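Local coordinates for diacylglycerol kinase (Bacillus anthracis, PDB 3S40), which probably catalyses the ATP-dependent phosphorylation of diacylglycerol to phosphatidic acid, at residues E49-A61 / T75-E87. Numbering follows the deposited sequence.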
# COMPACT_ATOMS: atom_id res chain seq x y z
N GLU A 49 17.02 13.85 -0.43
CA GLU A 49 17.52 12.50 -0.58
C GLU A 49 16.51 11.49 -0.08
O GLU A 49 15.56 11.84 0.63
CB GLU A 49 18.83 12.30 0.16
CG GLU A 49 19.97 13.14 -0.37
CD GLU A 49 20.70 13.87 0.74
OE1 GLU A 49 20.12 14.00 1.84
OE2 GLU A 49 21.84 14.32 0.52
N GLN A 50 16.74 10.24 -0.48
CA GLN A 50 16.08 9.09 0.12
C GLN A 50 16.13 9.20 1.64
O GLN A 50 17.16 9.51 2.22
CB GLN A 50 16.78 7.81 -0.34
CG GLN A 50 16.21 6.53 0.25
CD GLN A 50 17.05 5.31 -0.08
OE1 GLN A 50 18.15 5.43 -0.65
NE2 GLN A 50 16.56 4.13 0.27
N GLY A 51 15.00 8.94 2.29
CA GLY A 51 14.91 9.04 3.73
C GLY A 51 14.28 10.34 4.22
O GLY A 51 13.73 10.37 5.32
N ASP A 52 14.35 11.40 3.41
CA ASP A 52 13.79 12.70 3.82
C ASP A 52 12.29 12.66 4.15
O ASP A 52 11.84 13.24 5.13
CB ASP A 52 14.03 13.77 2.76
CG ASP A 52 15.47 14.27 2.75
OD1 ASP A 52 16.26 13.87 3.64
OD2 ASP A 52 15.81 15.07 1.85
N ALA A 53 11.52 12.00 3.30
CA ALA A 53 10.09 11.93 3.53
C ALA A 53 9.83 11.27 4.89
O ALA A 53 9.04 11.76 5.69
CB ALA A 53 9.39 11.18 2.38
N THR A 54 10.53 10.18 5.16
CA THR A 54 10.43 9.51 6.45
C THR A 54 10.78 10.46 7.60
O THR A 54 10.06 10.53 8.59
CB THR A 54 11.35 8.26 6.52
OG1 THR A 54 11.01 7.35 5.46
CG2 THR A 54 11.23 7.56 7.87
N LYS A 55 11.89 11.19 7.46
CA LYS A 55 12.28 12.12 8.52
C LYS A 55 11.29 13.26 8.69
O LYS A 55 11.07 13.70 9.81
CB LYS A 55 13.69 12.69 8.29
CG LYS A 55 14.78 11.66 8.40
CD LYS A 55 16.09 12.18 7.87
CE LYS A 55 17.09 11.04 7.68
NZ LYS A 55 18.42 11.54 7.23
N TYR A 56 10.71 13.75 7.60
CA TYR A 56 9.77 14.86 7.72
C TYR A 56 8.52 14.37 8.42
O TYR A 56 7.97 15.06 9.29
CB TYR A 56 9.37 15.45 6.36
CG TYR A 56 10.48 16.06 5.54
CD1 TYR A 56 11.67 16.48 6.11
CD2 TYR A 56 10.32 16.23 4.16
CE1 TYR A 56 12.69 17.06 5.33
CE2 TYR A 56 11.31 16.79 3.38
CZ TYR A 56 12.49 17.21 3.96
OH TYR A 56 13.46 17.76 3.16
N CYS A 57 8.07 13.17 8.06
CA CYS A 57 6.88 12.60 8.69
C CYS A 57 7.08 12.52 10.18
O CYS A 57 6.22 12.94 10.95
CB CYS A 57 6.53 11.21 8.14
SG CYS A 57 5.75 11.28 6.50
N GLN A 58 8.22 11.97 10.58
CA GLN A 58 8.52 11.77 11.99
C GLN A 58 8.67 13.09 12.74
O GLN A 58 8.26 13.20 13.88
CB GLN A 58 9.74 10.86 12.17
CG GLN A 58 9.36 9.42 11.82
CD GLN A 58 10.52 8.44 11.84
OE1 GLN A 58 11.69 8.84 11.83
NE2 GLN A 58 10.20 7.16 11.86
N GLU A 59 9.21 14.11 12.08
CA GLU A 59 9.35 15.39 12.74
C GLU A 59 8.02 16.12 12.89
O GLU A 59 7.77 16.76 13.90
CB GLU A 59 10.34 16.28 12.00
CG GLU A 59 10.34 17.70 12.50
CD GLU A 59 11.37 18.54 11.77
OE1 GLU A 59 12.10 17.98 10.91
OE2 GLU A 59 11.45 19.76 12.05
N PHE A 60 7.16 16.04 11.87
CA PHE A 60 5.92 16.82 11.91
C PHE A 60 4.70 16.06 12.41
O PHE A 60 3.63 16.65 12.60
CB PHE A 60 5.62 17.44 10.55
CG PHE A 60 6.51 18.60 10.23
CD1 PHE A 60 6.10 19.89 10.50
CD2 PHE A 60 7.77 18.40 9.68
CE1 PHE A 60 6.92 20.95 10.20
CE2 PHE A 60 8.60 19.45 9.39
CZ PHE A 60 8.17 20.74 9.65
N ALA A 61 4.87 14.76 12.63
CA ALA A 61 3.76 13.91 13.08
C ALA A 61 2.96 14.46 14.27
O ALA A 61 1.75 14.39 14.27
CB ALA A 61 4.26 12.49 13.35
N THR A 75 8.15 6.93 -2.28
CA THR A 75 7.93 8.05 -1.37
C THR A 75 6.78 7.79 -0.39
O THR A 75 6.89 8.08 0.79
CB THR A 75 7.71 9.37 -2.12
OG1 THR A 75 8.78 9.56 -3.06
CG2 THR A 75 7.71 10.56 -1.15
N VAL A 76 5.68 7.25 -0.91
CA VAL A 76 4.52 6.87 -0.09
C VAL A 76 4.96 5.88 1.00
O VAL A 76 4.60 6.01 2.17
CB VAL A 76 3.41 6.21 -0.95
CG1 VAL A 76 2.43 5.45 -0.09
CG2 VAL A 76 2.67 7.24 -1.81
N PHE A 77 5.70 4.87 0.58
CA PHE A 77 6.22 3.87 1.49
C PHE A 77 7.14 4.47 2.56
O PHE A 77 7.17 3.99 3.70
CB PHE A 77 6.97 2.80 0.69
CG PHE A 77 7.49 1.66 1.53
CD1 PHE A 77 6.63 0.87 2.28
CD2 PHE A 77 8.85 1.35 1.54
CE1 PHE A 77 7.11 -0.20 3.04
CE2 PHE A 77 9.33 0.28 2.29
CZ PHE A 77 8.46 -0.49 3.05
N GLU A 78 7.89 5.51 2.20
CA GLU A 78 8.69 6.19 3.21
C GLU A 78 7.79 6.77 4.27
O GLU A 78 8.12 6.74 5.46
CB GLU A 78 9.53 7.32 2.60
CG GLU A 78 10.83 6.85 1.97
CD GLU A 78 11.81 8.00 1.79
OE1 GLU A 78 11.78 8.96 2.60
OE2 GLU A 78 12.61 7.95 0.83
N CYS A 79 6.66 7.32 3.85
CA CYS A 79 5.70 7.89 4.78
C CYS A 79 5.08 6.82 5.68
O CYS A 79 4.99 7.01 6.89
CB CYS A 79 4.62 8.68 4.03
SG CYS A 79 5.28 10.17 3.21
N THR A 80 4.65 5.71 5.08
CA THR A 80 4.04 4.60 5.83
C THR A 80 4.95 4.16 6.95
O THR A 80 4.56 4.08 8.10
CB THR A 80 3.90 3.34 4.97
OG1 THR A 80 3.15 3.65 3.79
CG2 THR A 80 3.20 2.22 5.76
N ASN A 81 6.19 3.87 6.56
CA ASN A 81 7.22 3.49 7.51
C ASN A 81 7.57 4.57 8.50
O ASN A 81 7.92 4.28 9.64
CB ASN A 81 8.46 3.03 6.78
CG ASN A 81 8.40 1.57 6.46
OD1 ASN A 81 9.06 0.76 7.11
ND2 ASN A 81 7.55 1.21 5.49
N GLY A 82 7.49 5.82 8.07
CA GLY A 82 7.73 6.93 8.96
C GLY A 82 6.66 7.02 10.03
O GLY A 82 6.95 7.16 11.21
N LEU A 83 5.41 6.92 9.62
CA LEU A 83 4.30 7.16 10.55
C LEU A 83 3.91 5.94 11.36
O LEU A 83 3.56 6.05 12.55
CB LEU A 83 3.08 7.64 9.78
CG LEU A 83 2.85 9.15 9.62
CD1 LEU A 83 3.98 9.95 10.22
CD2 LEU A 83 2.62 9.51 8.16
N ALA A 84 3.94 4.77 10.73
CA ALA A 84 3.31 3.60 11.34
C ALA A 84 3.76 3.32 12.79
O ALA A 84 2.93 3.01 13.64
CB ALA A 84 3.49 2.36 10.46
N PRO A 85 5.06 3.43 13.07
CA PRO A 85 5.46 3.07 14.45
C PRO A 85 5.22 4.15 15.51
O PRO A 85 5.49 3.91 16.68
CB PRO A 85 6.95 2.74 14.32
CG PRO A 85 7.40 3.42 13.07
CD PRO A 85 6.22 3.56 12.17
N LEU A 86 4.68 5.30 15.11
CA LEU A 86 4.51 6.42 16.02
C LEU A 86 3.22 6.35 16.84
O LEU A 86 2.20 5.83 16.38
CB LEU A 86 4.52 7.73 15.24
CG LEU A 86 5.72 7.96 14.31
CD1 LEU A 86 5.70 9.39 13.72
CD2 LEU A 86 7.03 7.69 15.05
N GLU A 87 3.27 6.91 18.05
CA GLU A 87 2.10 6.97 18.93
C GLU A 87 1.09 7.93 18.37
O GLU A 87 -0.12 7.73 18.48
CB GLU A 87 2.47 7.41 20.35
CG GLU A 87 3.41 6.42 21.06
CD GLU A 87 2.84 5.00 21.12
OE1 GLU A 87 1.66 4.84 21.53
OE2 GLU A 87 3.56 4.04 20.75
O HOH W 1 12.66 11.12 0.27
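The N-terminus of helix 52-60 receives the side chain of Glu78 from helix 73-83, where two neighbouring helices of the catalytic domain's alpha/beta layer pack. The Glu78 chain is extended beyond CG and runs at about a right angle to Thr54. Glu78 OE2 takes a nearly straight bond from Gly51 N at the N-cap position (3.0 Å, 174°), met from above the carboxylate plane. Glu78 OE1 uses its anti lone pair for Thr54 N, in the first turn, at 3.1 Å. The negative charge would probably be favourable at this helix N-terminus. In return, Thr54 OG1 donates to Glu78 O at 3.0 Å. It sits above the carbonyl plane, while Gly82 N reaches the same oxygen from the opposite face. A chi1 of -57° sets Thr54 OG1 beside the backbone N and CG2 anti to that N, against Gly82 CA.

The helices come just before and just after strand 66-71 of the four-stranded parallel sheet. They belong to successive beta-alpha-beta crossovers, 42-46 to 66-71 and 66-71 to 91-96. The axes of 52-60 and 75-83 cross at -37° and approach to 7.7 Å. Gly82 lets them come this close: a side chain here would point at the other helix and crowd Cys57 CB and Thr54 O. On the side facing the sheet, Cys57 SG touches Cys79 SG at 3.5 Å, as an apolar contact and not a disulfide. Leu83 CD1 lies against Cys57 CB. Cys57 also packs on Ile14 and Leu83 on Phe293, so the contact lies between strand 11-15 of the parallel sheet and strand 284-296 of an antiparallel sheet. Further along, Gln58 NE2 gives a weak bond to Gly82 O. In the type I turn from Leu83 to Leu86, Leu86 CD1 presses tightly on Ala61 CB at 3.4 Å.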